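Local structure of enoyl-CoA hydratase (Geobacillus kaustophilus, 2PPY) at residues E35-F40 and L117-A122; V56-M59 and F65-A68; V212-L217 and G235-L240. The protein probably catalyses the hydration of enoyl-CoA thioesters in fatty-acid beta-oxidation, as a hexameric member of the crotonase family. All coordinates share one frame; numbering follows the deposited sequence.

Interaction 1 (E35-F40 and L117-A122); sequences EFYKEF and LEMALA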
ATOM      1  N   GLU A  35      -3.173 -11.812  32.028  1.00 21.48           N
ATOM      2  CA  GLU A  35      -3.133 -13.259  32.165  1.00 23.77           C
ATOM      3  C   GLU A  35      -4.145 -13.949  31.244  1.00 23.18           C
ATOM      4  O   GLU A  35      -3.870 -15.023  30.708  1.00 22.35           O
ATOM      5  CB  GLU A  35      -3.385 -13.651  33.624  1.00 28.22           C
ATOM      6  CG  GLU A  35      -3.063 -15.097  33.948  1.00 40.66           C
ATOM      7  CD  GLU A  35      -1.627 -15.469  33.622  1.00 53.07           C
ATOM      8  OE1 GLU A  35      -0.702 -14.760  34.081  1.00 53.29           O
ATOM      9  OE2 GLU A  35      -1.425 -16.475  32.908  1.00 56.96           O
ATOM     10  N   PHE A  36      -5.314 -13.341  31.058  1.00 20.83           N
ATOM     11  CA  PHE A  36      -6.307 -13.941  30.176  1.00 23.28           C
ATOM     12  C   PHE A  36      -5.746 -14.072  28.770  1.00 21.47           C
ATOM     13  O   PHE A  36      -5.814 -15.139  28.161  1.00 20.19           O
ATOM     14  CB  PHE A  36      -7.583 -13.102  30.090  1.00 26.25           C
ATOM     15  CG  PHE A  36      -8.433 -13.446  28.893  1.00 26.76           C
ATOM     16  CD1 PHE A  36      -9.064 -14.685  28.806  1.00 25.79           C
ATOM     17  CD2 PHE A  36      -8.551 -12.560  27.825  1.00 28.58           C
ATOM     18  CE1 PHE A  36      -9.789 -15.044  27.662  1.00 24.37           C
ATOM     19  CE2 PHE A  36      -9.273 -12.909  26.676  1.00 22.66           C
ATOM     20  CZ  PHE A  36      -9.895 -14.153  26.599  1.00 18.43           C
ATOM     21  N   TYR A  37      -5.204 -12.972  28.253  1.00 24.64           N
ATOM     22  CA  TYR A  37      -4.645 -12.974  26.908  1.00 17.61           C
ATOM     23  C   TYR A  37      -3.452 -13.899  26.766  1.00 19.40           C
ATOM     24  O   TYR A  37      -3.208 -14.436  25.685  1.00 21.68           O
ATOM     25  CB  TYR A  37      -4.292 -11.551  26.476  1.00 19.70           C
ATOM     26  CG  TYR A  37      -5.335 -10.973  25.541  1.00 20.34           C
ATOM     27  CD1 TYR A  37      -5.438 -11.426  24.224  1.00 21.22           C
ATOM     28  CD2 TYR A  37      -6.258 -10.025  25.985  1.00 21.13           C
ATOM     29  CE1 TYR A  37      -6.433 -10.950  23.370  1.00 26.74           C
ATOM     30  CE2 TYR A  37      -7.260  -9.542  25.138  1.00 28.12           C
ATOM     31  CZ  TYR A  37      -7.340 -10.010  23.832  1.00 25.66           C
ATOM     32  OH  TYR A  37      -8.315  -9.534  22.985  1.00 25.39           O
ATOM     33  N   LYS A  38      -2.716 -14.101  27.854  1.00 16.86           N
ATOM     34  CA  LYS A  38      -1.575 -15.004  27.808  1.00 21.83           C
ATOM     35  C   LYS A  38      -2.114 -16.418  27.597  1.00 19.09           C
ATOM     36  O   LYS A  38      -1.512 -17.218  26.886  1.00 19.71           O
ATOM     37  CB  LYS A  38      -0.763 -14.903  29.105  1.00 20.91           C
ATOM     38  CG  LYS A  38      -0.059 -13.558  29.248  1.00 24.08           C
ATOM     39  CD  LYS A  38       0.498 -13.317  30.640  1.00 35.02           C
ATOM     40  CE  LYS A  38       1.594 -14.296  30.997  1.00 42.88           C
ATOM     41  NZ  LYS A  38       2.150 -13.989  32.346  1.00 54.37           N
ATOM     42  N   GLU A  39      -3.270 -16.709  28.192  1.00 20.92           N
ATOM     43  CA  GLU A  39      -3.888 -18.022  28.037  1.00 19.49           C
ATOM     44  C   GLU A  39      -4.534 -18.152  26.658  1.00 20.25           C
ATOM     45  O   GLU A  39      -4.442 -19.201  26.021  1.00 17.18           O
ATOM     46  CB  GLU A  39      -4.949 -18.262  29.116  1.00 29.49           C
ATOM     47  CG  GLU A  39      -4.429 -18.206  30.550  1.00 40.32           C
ATOM     48  CD  GLU A  39      -5.367 -18.887  31.534  1.00 47.89           C
ATOM     49  OE1 GLU A  39      -6.589 -18.649  31.456  1.00 50.11           O
ATOM     50  OE2 GLU A  39      -4.885 -19.660  32.389  1.00 47.89           O
ATOM     51  N   PHE A  40      -5.188 -17.087  26.201  1.00 18.97           N
ATOM     52  CA  PHE A  40      -5.836 -17.099  24.891  1.00 19.38           C
ATOM     53  C   PHE A  40      -4.773 -17.292  23.806  1.00 18.71           C
ATOM     54  O   PHE A  40      -4.984 -18.024  22.834  1.00 17.93           O
ATOM     55  CB  PHE A  40      -6.594 -15.787  24.652  1.00 20.85           C
ATOM     56  CG  PHE A  40      -7.514 -15.826  23.459  1.00 24.86           C
ATOM     57  CD1 PHE A  40      -8.573 -16.724  23.413  1.00 27.88           C
ATOM     58  CD2 PHE A  40      -7.320 -14.968  22.383  1.00 28.19           C
ATOM     59  CE1 PHE A  40      -9.432 -16.764  22.314  1.00 31.02           C
ATOM     60  CE2 PHE A  40      -8.174 -15.000  21.278  1.00 31.31           C
ATOM     61  CZ  PHE A  40      -9.230 -15.903  21.244  1.00 25.33           C
ATOM     62  N   LEU A 117     -15.736  -6.796  21.715  1.00 14.26           N
ATOM     63  CA  LEU A 117     -16.016  -6.703  20.289  1.00 16.21           C
ATOM     64  C   LEU A 117     -14.702  -6.770  19.518  1.00 11.84           C
ATOM     65  O   LEU A 117     -14.624  -7.377  18.450  1.00 12.10           O
ATOM     66  CB  LEU A 117     -16.740  -5.395  19.962  1.00 11.43           C
ATOM     67  CG  LEU A 117     -16.983  -5.169  18.463  1.00 16.48           C
ATOM     68  CD1 LEU A 117     -17.702  -6.374  17.874  1.00 15.72           C
ATOM     69  CD2 LEU A 117     -17.798  -3.907  18.251  1.00 17.42           C
ATOM     70  N   GLU A 118     -13.663  -6.157  20.069  1.00 15.82           N
ATOM     71  CA  GLU A 118     -12.365  -6.167  19.407  1.00 10.92           C
ATOM     72  C   GLU A 118     -11.885  -7.596  19.188  1.00 14.73           C
ATOM     73  O   GLU A 118     -11.354  -7.923  18.129  1.00 14.84           O
ATOM     74  CB  GLU A 118     -11.357  -5.363  20.228  1.00  8.17           C
ATOM     75  CG  GLU A 118     -11.748  -3.903  20.326  1.00 10.94           C
ATOM     76  CD  GLU A 118     -10.777  -3.081  21.130  1.00 21.07           C
ATOM     77  OE1 GLU A 118     -10.708  -3.272  22.365  1.00 24.43           O
ATOM     78  OE2 GLU A 118     -10.084  -2.239  20.524  1.00 16.76           O
HETATM   79  N   MSE A 119     -12.082  -8.454  20.182  1.00 14.33           N
HETATM   80  CA  MSE A 119     -11.682  -9.851  20.053  1.00 16.97           C
HETATM   81  C   MSE A 119     -12.508 -10.500  18.950  1.00 16.34           C
HETATM   82  O   MSE A 119     -11.994 -11.279  18.149  1.00 15.82           O
HETATM   83  CB  MSE A 119     -11.927 -10.604  21.362  1.00 17.62           C
HETATM   84  CG  MSE A 119     -11.529 -12.071  21.315  1.00 31.85           C
HETATM   85 SE   MSE A 119     -11.920 -12.997  22.975  1.00 50.78          SE
HETATM   86  CE  MSE A 119     -11.270 -11.671  24.220  1.00 39.27           C
ATOM     87  N   ALA A 120     -13.799 -10.171  18.928  1.00 14.41           N
ATOM     88  CA  ALA A 120     -14.728 -10.709  17.942  1.00 15.55           C
ATOM     89  C   ALA A 120     -14.414 -10.208  16.531  1.00 16.12           C
ATOM     90  O   ALA A 120     -14.592 -10.940  15.556  1.00 12.21           O
ATOM     91  CB  ALA A 120     -16.155 -10.337  18.323  1.00 11.62           C
ATOM     92  N   LEU A 121     -13.950  -8.963  16.428  1.00  8.11           N
ATOM     93  CA  LEU A 121     -13.605  -8.377  15.133  1.00 12.02           C
ATOM     94  C   LEU A 121     -12.385  -9.068  14.533  1.00 17.32           C
ATOM     95  O   LEU A 121     -12.239  -9.133  13.310  1.00 12.96           O
ATOM     96  CB  LEU A 121     -13.318  -6.875  15.275  1.00  9.31           C
ATOM     97  CG  LEU A 121     -14.504  -5.925  15.499  1.00 12.90           C
ATOM     98  CD1 LEU A 121     -14.005  -4.525  15.856  1.00  5.31           C
ATOM     99  CD2 LEU A 121     -15.360  -5.877  14.244  1.00 13.33           C
ATOM    100  N   ALA A 122     -11.514  -9.586  15.400  1.00 15.20           N
ATOM    101  CA  ALA A 122     -10.297 -10.270  14.958  1.00 12.66           C
ATOM    102  C   ALA A 122     -10.572 -11.689  14.452  1.00 15.60           C
ATOM    103  O   ALA A 122      -9.715 -12.304  13.825  1.00 16.14           O
ATOM    104  CB  ALA A 122      -9.275 -10.303  16.089  1.00  5.72           C
TER

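Interaction 2 (V56-M59 and F65-A68); sequences VIVM and FFSA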
ATOM      1  N   VAL A  56     -12.383 -23.131  14.725  1.00 23.88           N
ATOM      2  CA  VAL A  56     -12.358 -22.731  16.122  1.00 18.56           C
ATOM      3  C   VAL A  56     -13.551 -21.840  16.430  1.00 18.71           C
ATOM      4  O   VAL A  56     -13.791 -20.847  15.742  1.00 20.27           O
ATOM      5  CB  VAL A  56     -11.075 -21.962  16.480  1.00 22.69           C
ATOM      6  CG1 VAL A  56     -11.127 -21.532  17.947  1.00 21.56           C
ATOM      7  CG2 VAL A  56      -9.850 -22.829  16.220  1.00 12.84           C
ATOM      8  N   ILE A  57     -14.312 -22.213  17.451  1.00 17.76           N
ATOM      9  CA  ILE A  57     -15.456 -21.414  17.857  1.00 17.06           C
ATOM     10  C   ILE A  57     -15.131 -20.780  19.202  1.00 17.77           C
ATOM     11  O   ILE A  57     -14.771 -21.467  20.155  1.00 18.76           O
ATOM     12  CB  ILE A  57     -16.733 -22.257  18.052  1.00 15.19           C
ATOM     13  CG1 ILE A  57     -17.095 -22.996  16.767  1.00  9.83           C
ATOM     14  CG2 ILE A  57     -17.884 -21.341  18.451  1.00 14.87           C
ATOM     15  CD1 ILE A  57     -18.273 -23.958  16.938  1.00 13.19           C
ATOM     16  N   VAL A  58     -15.251 -19.466  19.284  1.00 18.74           N
ATOM     17  CA  VAL A  58     -14.992 -18.801  20.543  1.00 21.18           C
ATOM     18  C   VAL A  58     -16.349 -18.436  21.129  1.00 22.51           C
ATOM     19  O   VAL A  58     -17.135 -17.737  20.495  1.00 20.99           O
ATOM     20  CB  VAL A  58     -14.139 -17.535  20.340  1.00 15.38           C
ATOM     21  CG1 VAL A  58     -13.855 -16.873  21.684  1.00 16.89           C
ATOM     22  CG2 VAL A  58     -12.837 -17.901  19.633  1.00  9.62           C
HETATM   23  N   MSE A  59     -16.637 -18.950  22.321  1.00 20.73           N
HETATM   24  CA  MSE A  59     -17.900 -18.655  22.983  1.00 23.82           C
HETATM   25  C   MSE A  59     -17.710 -18.350  24.461  1.00 21.13           C
HETATM   26  O   MSE A  59     -16.622 -18.524  25.005  1.00 20.03           O
HETATM   27  CB  MSE A  59     -18.908 -19.800  22.790  1.00 28.39           C
HETATM   28  CG  MSE A  59     -18.333 -21.204  22.786  1.00 36.74           C
HETATM   29 SE   MSE A  59     -19.734 -22.561  22.642  1.00 48.92          SE
HETATM   30  CE  MSE A  59     -19.871 -22.737  20.729  1.00 38.77           C
ATOM     31  N   PHE A  65     -23.085 -11.972  29.052  1.00 28.01           N
ATOM     32  CA  PHE A  65     -21.957 -11.354  28.364  1.00 28.31           C
ATOM     33  C   PHE A  65     -21.081 -12.306  27.578  1.00 28.09           C
ATOM     34  O   PHE A  65     -20.879 -13.456  27.968  1.00 29.92           O
ATOM     35  CB  PHE A  65     -21.014 -10.652  29.348  1.00 24.87           C
ATOM     36  CG  PHE A  65     -21.638  -9.537  30.135  1.00 29.95           C
ATOM     37  CD1 PHE A  65     -22.642  -9.790  31.063  1.00 29.89           C
ATOM     38  CD2 PHE A  65     -21.161  -8.240  30.003  1.00 27.30           C
ATOM     39  CE1 PHE A  65     -23.158  -8.765  31.848  1.00 28.25           C
ATOM     40  CE2 PHE A  65     -21.673  -7.208  30.785  1.00 30.49           C
ATOM     41  CZ  PHE A  65     -22.668  -7.472  31.709  1.00 27.99           C
ATOM     42  N   PHE A  66     -20.564 -11.809  26.460  1.00 26.56           N
ATOM     43  CA  PHE A  66     -19.605 -12.567  25.674  1.00 23.50           C
ATOM     44  C   PHE A  66     -18.362 -12.042  26.386  1.00 21.13           C
ATOM     45  O   PHE A  66     -17.549 -12.804  26.903  1.00 23.60           O
ATOM     46  CB  PHE A  66     -19.592 -12.122  24.211  1.00 22.79           C
ATOM     47  CG  PHE A  66     -18.422 -12.655  23.432  1.00 18.02           C
ATOM     48  CD1 PHE A  66     -18.335 -14.004  23.119  1.00 16.42           C
ATOM     49  CD2 PHE A  66     -17.382 -11.812  23.051  1.00 16.62           C
ATOM     50  CE1 PHE A  66     -17.233 -14.509  22.440  1.00 15.81           C
ATOM     51  CE2 PHE A  66     -16.274 -12.306  22.372  1.00 18.84           C
ATOM     52  CZ  PHE A  66     -16.200 -13.661  22.066  1.00 16.23           C
ATOM     53  N   SER A  67     -18.267 -10.712  26.434  1.00 20.68           N
ATOM     54  CA  SER A  67     -17.174 -10.006  27.099  1.00 20.65           C
ATOM     55  C   SER A  67     -17.385  -8.498  27.028  1.00 22.88           C
ATOM     56  O   SER A  67     -17.755  -7.957  25.979  1.00 21.19           O
ATOM     57  CB  SER A  67     -15.827 -10.356  26.463  1.00 19.62           C
ATOM     58  OG  SER A  67     -14.791  -9.578  27.037  1.00 14.84           O
ATOM     59  N   ALA A  68     -17.151  -7.818  28.147  1.00 23.32           N
ATOM     60  CA  ALA A  68     -17.309  -6.367  28.197  1.00 20.78           C
ATOM     61  C   ALA A  68     -15.973  -5.651  28.008  1.00 20.59           C
ATOM     62  O   ALA A  68     -15.858  -4.465  28.295  1.00 22.87           O
ATOM     63  CB  ALA A  68     -17.944  -5.950  29.520  1.00 25.11           C
TER

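Interaction 3 (V212-L217 and G235-L240); sequences VSNIKL and GELQNL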
ATOM      1  N   VAL A 212     -10.724 -24.874   2.538  1.00 17.42           N
ATOM      2  CA  VAL A 212     -11.343 -23.911   3.438  1.00 15.37           C
ATOM      3  C   VAL A 212     -10.263 -23.062   4.093  1.00 19.62           C
ATOM      4  O   VAL A 212     -10.354 -21.836   4.133  1.00 19.15           O
ATOM      5  CB  VAL A 212     -12.149 -24.619   4.548  1.00 15.23           C
ATOM      6  CG1 VAL A 212     -12.480 -23.635   5.662  1.00 17.52           C
ATOM      7  CG2 VAL A 212     -13.437 -25.198   3.964  1.00 18.69           C
ATOM      8  N   SER A 213      -9.237 -23.735   4.598  1.00 16.31           N
ATOM      9  CA  SER A 213      -8.138 -23.069   5.276  1.00 21.57           C
ATOM     10  C   SER A 213      -7.374 -22.100   4.369  1.00 22.63           C
ATOM     11  O   SER A 213      -7.158 -20.940   4.732  1.00 24.71           O
ATOM     12  CB  SER A 213      -7.186 -24.116   5.856  1.00 15.75           C
ATOM     13  OG  SER A 213      -6.138 -23.492   6.571  1.00 35.13           O
ATOM     14  N   ASN A 214      -6.971 -22.568   3.192  1.00 15.41           N
ATOM     15  CA  ASN A 214      -6.241 -21.715   2.263  1.00 16.31           C
ATOM     16  C   ASN A 214      -7.103 -20.543   1.784  1.00 17.11           C
ATOM     17  O   ASN A 214      -6.583 -19.472   1.490  1.00 16.55           O
ATOM     18  CB  ASN A 214      -5.723 -22.545   1.079  1.00 17.27           C
ATOM     19  CG  ASN A 214      -4.404 -23.234   1.387  1.00 18.32           C
ATOM     20  OD1 ASN A 214      -4.031 -23.394   2.551  1.00 18.09           O
ATOM     21  ND2 ASN A 214      -3.690 -23.653   0.344  1.00 18.78           N
ATOM     22  N   ILE A 215      -8.418 -20.740   1.715  1.00 22.44           N
ATOM     23  CA  ILE A 215      -9.322 -19.664   1.298  1.00 20.05           C
ATOM     24  C   ILE A 215      -9.309 -18.555   2.354  1.00 20.57           C
ATOM     25  O   ILE A 215      -9.227 -17.365   2.026  1.00 17.03           O
ATOM     26  CB  ILE A 215     -10.780 -20.166   1.148  1.00 17.37           C
ATOM     27  CG1 ILE A 215     -10.917 -21.016  -0.115  1.00 18.45           C
ATOM     28  CG2 ILE A 215     -11.740 -18.980   1.096  1.00 15.72           C
ATOM     29  CD1 ILE A 215     -12.276 -21.685  -0.253  1.00 20.10           C
ATOM     30  N   LYS A 216      -9.397 -18.960   3.619  1.00 15.14           N
ATOM     31  CA  LYS A 216      -9.391 -18.031   4.740  1.00 15.50           C
ATOM     32  C   LYS A 216      -8.090 -17.236   4.761  1.00 10.59           C
ATOM     33  O   LYS A 216      -8.098 -16.042   5.028  1.00  9.40           O
ATOM     34  CB  LYS A 216      -9.597 -18.793   6.061  1.00 16.50           C
ATOM     35  CG  LYS A 216      -9.307 -17.999   7.340  1.00 16.19           C
ATOM     36  CD  LYS A 216      -7.823 -18.069   7.706  1.00 17.21           C
ATOM     37  CE  LYS A 216      -7.464 -17.135   8.851  1.00 14.29           C
ATOM     38  NZ  LYS A 216      -8.108 -17.509  10.140  1.00 15.12           N
ATOM     39  N   LEU A 217      -6.973 -17.899   4.479  1.00 12.64           N
ATOM     40  CA  LEU A 217      -5.684 -17.220   4.447  1.00 13.08           C
ATOM     41  C   LEU A 217      -5.625 -16.249   3.268  1.00 17.14           C
ATOM     42  O   LEU A 217      -5.142 -15.123   3.391  1.00 15.63           O
ATOM     43  CB  LEU A 217      -4.544 -18.236   4.312  1.00 12.07           C
ATOM     44  CG  LEU A 217      -4.263 -19.154   5.505  1.00 14.78           C
ATOM     45  CD1 LEU A 217      -3.185 -20.155   5.125  1.00 11.23           C
ATOM     46  CD2 LEU A 217      -3.833 -18.320   6.709  1.00 11.33           C
ATOM     47  N   GLY A 235      -2.810 -17.291  -5.966  1.00 24.00           N
ATOM     48  CA  GLY A 235      -2.360 -18.299  -6.911  1.00 19.86           C
ATOM     49  C   GLY A 235      -1.439 -19.332  -6.299  1.00 21.48           C
ATOM     50  O   GLY A 235      -1.437 -20.486  -6.722  1.00 22.46           O
ATOM     51  N   GLU A 236      -0.643 -18.921  -5.315  1.00 20.70           N
ATOM     52  CA  GLU A 236       0.271 -19.845  -4.656  1.00 19.43           C
ATOM     53  C   GLU A 236      -0.520 -20.752  -3.725  1.00 23.14           C
ATOM     54  O   GLU A 236      -0.208 -21.938  -3.582  1.00 17.85           O
ATOM     55  CB  GLU A 236       1.340 -19.085  -3.865  1.00 25.84           C
ATOM     56  CG  GLU A 236       2.270 -18.240  -4.725  1.00 28.71           C
ATOM     57  CD  GLU A 236       2.758 -18.976  -5.970  1.00 37.50           C
ATOM     58  OE1 GLU A 236       3.238 -20.127  -5.848  1.00 30.22           O
ATOM     59  OE2 GLU A 236       2.664 -18.396  -7.073  1.00 35.79           O
ATOM     60  N   LEU A 237      -1.546 -20.191  -3.089  1.00 18.96           N
ATOM     61  CA  LEU A 237      -2.395 -20.965  -2.198  1.00 22.70           C
ATOM     62  C   LEU A 237      -3.143 -21.996  -3.039  1.00 26.17           C
ATOM     63  O   LEU A 237      -3.360 -23.130  -2.602  1.00 24.89           O
ATOM     64  CB  LEU A 237      -3.381 -20.049  -1.471  1.00 17.98           C
ATOM     65  CG  LEU A 237      -2.783 -19.220  -0.329  1.00 23.11           C
ATOM     66  CD1 LEU A 237      -3.640 -17.996  -0.069  1.00 23.86           C
ATOM     67  CD2 LEU A 237      -2.661 -20.082   0.926  1.00 19.55           C
ATOM     68  N   GLN A 238      -3.526 -21.598  -4.251  1.00 24.76           N
ATOM     69  CA  GLN A 238      -4.228 -22.492  -5.167  1.00 25.02           C
ATOM     70  C   GLN A 238      -3.261 -23.574  -5.648  1.00 24.62           C
ATOM     71  O   GLN A 238      -3.652 -24.723  -5.850  1.00 24.15           O
ATOM     72  CB  GLN A 238      -4.764 -21.717  -6.370  1.00 23.46           C
ATOM     73  CG  GLN A 238      -5.504 -22.579  -7.399  1.00 22.96           C
ATOM     74  CD  GLN A 238      -6.929 -22.900  -6.991  1.00 23.92           C
ATOM     75  OE1 GLN A 238      -7.169 -23.497  -5.943  1.00 22.97           O
ATOM     76  NE2 GLN A 238      -7.886 -22.505  -7.826  1.00 20.02           N
ATOM     77  N   ASN A 239      -1.998 -23.202  -5.838  1.00 21.61           N
ATOM     78  CA  ASN A 239      -0.996 -24.164  -6.275  1.00 25.13           C
ATOM     79  C   ASN A 239      -0.929 -25.287  -5.244  1.00 29.02           C
ATOM     80  O   ASN A 239      -0.917 -26.463  -5.594  1.00 27.33           O
ATOM     81  CB  ASN A 239       0.374 -23.493  -6.412  1.00 19.92           C
ATOM     82  CG  ASN A 239       0.548 -22.781  -7.743  1.00 21.77           C
ATOM     83  OD1 ASN A 239       1.422 -21.924  -7.890  1.00 20.83           O
ATOM     84  ND2 ASN A 239      -0.273 -23.139  -8.722  1.00 16.59           N
ATOM     85  N   LEU A 240      -0.894 -24.917  -3.968  1.00 25.67           N
ATOM     86  CA  LEU A 240      -0.843 -25.904  -2.897  1.00 26.60           C
ATOM     87  C   LEU A 240      -2.066 -26.816  -2.954  1.00 27.75           C
ATOM     88  O   LEU A 240      -1.966 -28.016  -2.699  1.00 25.94           O
ATOM     89  CB  LEU A 240      -0.771 -25.201  -1.538  1.00 21.23           C
ATOM     90  CG  LEU A 240       0.608 -24.627  -1.213  1.00 15.64           C
ATOM     91  CD1 LEU A 240       0.504 -23.535  -0.170  1.00 18.04           C
ATOM     92  CD2 LEU A 240       1.501 -25.758  -0.732  1.00 14.96           C
TER

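Interaction 1 (E35-F40 and L117-A122)
Met119, a selenomethionine in this crystal, reaches from helix 115-121 into a pocket of three aromatic rings on helix 34-48, making a Met-aromatic contact in the core of the crotonase fold. The two helix segments run nearly parallel, 17° apart, but their axes stay 14.4 Å from each other, so long side chains must bridge the gap. A flexible unbranched chain suits this: Met119 extends with CG anti to its own N (chi1 -180°) and bends only at its last torsion, turning the methyl toward Phe36. There the packing is tightest, with Met119 CE 3.4 Å from Phe36 CE2, at the ring's edge and near its plane. The other two rings hold it more loosely. Tyr37 OH lies 3.9 Å from Met119 CE, while the selenium stands above the ring of Phe40 at a distance, 4.6 Å from its centroid and 20° off the normal. Leu24 of strand 19-24 touches both Phe36 and Met119. Helix 34-48 turns a polar side away from this core; there Lys38, exposed to solvent, forms a weak, long salt bridge with Glu35, one turn earlier, Lys38 NZ lying 3.4 Å from Glu35 OE1.

Interaction 2 (V56-M59 and F65-A68)
The carbonyl oxygen of Phe66 accepts a hydrogen bond from Asn30 ND2 and lies in weak reach of Ser60 OG, whose firmer bond is to Phe65 O; these pin the backbone where the chain turns a corner after strand 55-60 of the crotonase fold. The bend shows in the backbone angles of Phe66, whose psi of -54° breaks the extended course, and the ring turns back to the end of the strand it has just left. With CG anti to the backbone N (chi1 167°), the ring presents its edge to Val58 and Met59. Phe66 CE1 lies 3.8 Å from Val58 O, close to the ring plane, a long contact in which the slightly positive C-H rim probably faces the oxygen. Phe66 CE1 also approaches Met59 CA at 4.2 Å. A flat hydrocarbon ring, with no polar group to satisfy, suits this buried place, and the beta-branched Val58 suits the extended strand and the ring beside it. Met59, a selenomethionine, starts its side chain away from Phe66, and that chain packs on Glu21 and His23. Leu108 of strand 103-108 also packs on the ring. In crotonases an amide of the oxyanion hole usually comes from the first alanine of this AGAD motif, here probably Ala68, two residues past the corner. The Val58 and Phe66 side chains meet nearly perpendicularly, Val58 CG1 lying 4.0 Å from Phe66 CZ.

Interaction 3 (V212-L217 and G235-L240)
Leu237 is the first residue along helix 227-242 here to engage helix 209-222, and its two methyls divide the work. Leu237 CD1 rests 3.6 Å from the backbone oxygen Asn214 O, while Leu237 CD2 sits over the flat face of the Asn214 amide, 3.6 Å from Asn214 CG. Leu237 CD2 also meets Leu217 CD1, at 4.2 Å. Asn214 CG stands anti to its carbonyl carbon, beside the backbone N, which carries the amide toward helix 227-242. The carbonyl of Leu237 takes the polar share: Asn214 ND2 donates to Leu237 O at 3.0 Å, moderately bent (142°) and tilted 25° from the carbonyl plane, with the oxygen near the amide plane. With an alanine at Asn214, donor and flat group are gone, which would probably leave Leu237 O without its cross-helix mate and open a gap beside Leu237 CD2. The segments form an antiparallel helix pair (171°, axes 9.8 Å apart) in the C-terminal helical region, which in crotonases mediates subunit association. Gln238 starts away from helix 209-222, and its NE2 bonds to Leu145 O of the second subunit. One turn beyond Leu237, Leu240 returns to the helix pair, its CB 3.8 Å from Asn214 ND2.

In the fold
Interactions 1 and 2 lie close together in the body of the fold, their centres 9 Å apart and each about 9 Å from the centre of the chain. Helix 34-48 and strand 55-60 are consecutive, and the corner at Phe66, within 65-68, is formed well before helix 115-121 comes back to close interaction 1. Strand 19-24, next to strand 55-60 in the mixed sheet, borders both. Interaction 3 opens only after these have closed; its centre lies 26 Å from that of interaction 1 and 27 Å from that of interaction 2. The first two thus build the interior around the sheet, whereas the third joins helices that meet other subunits of the hexamer.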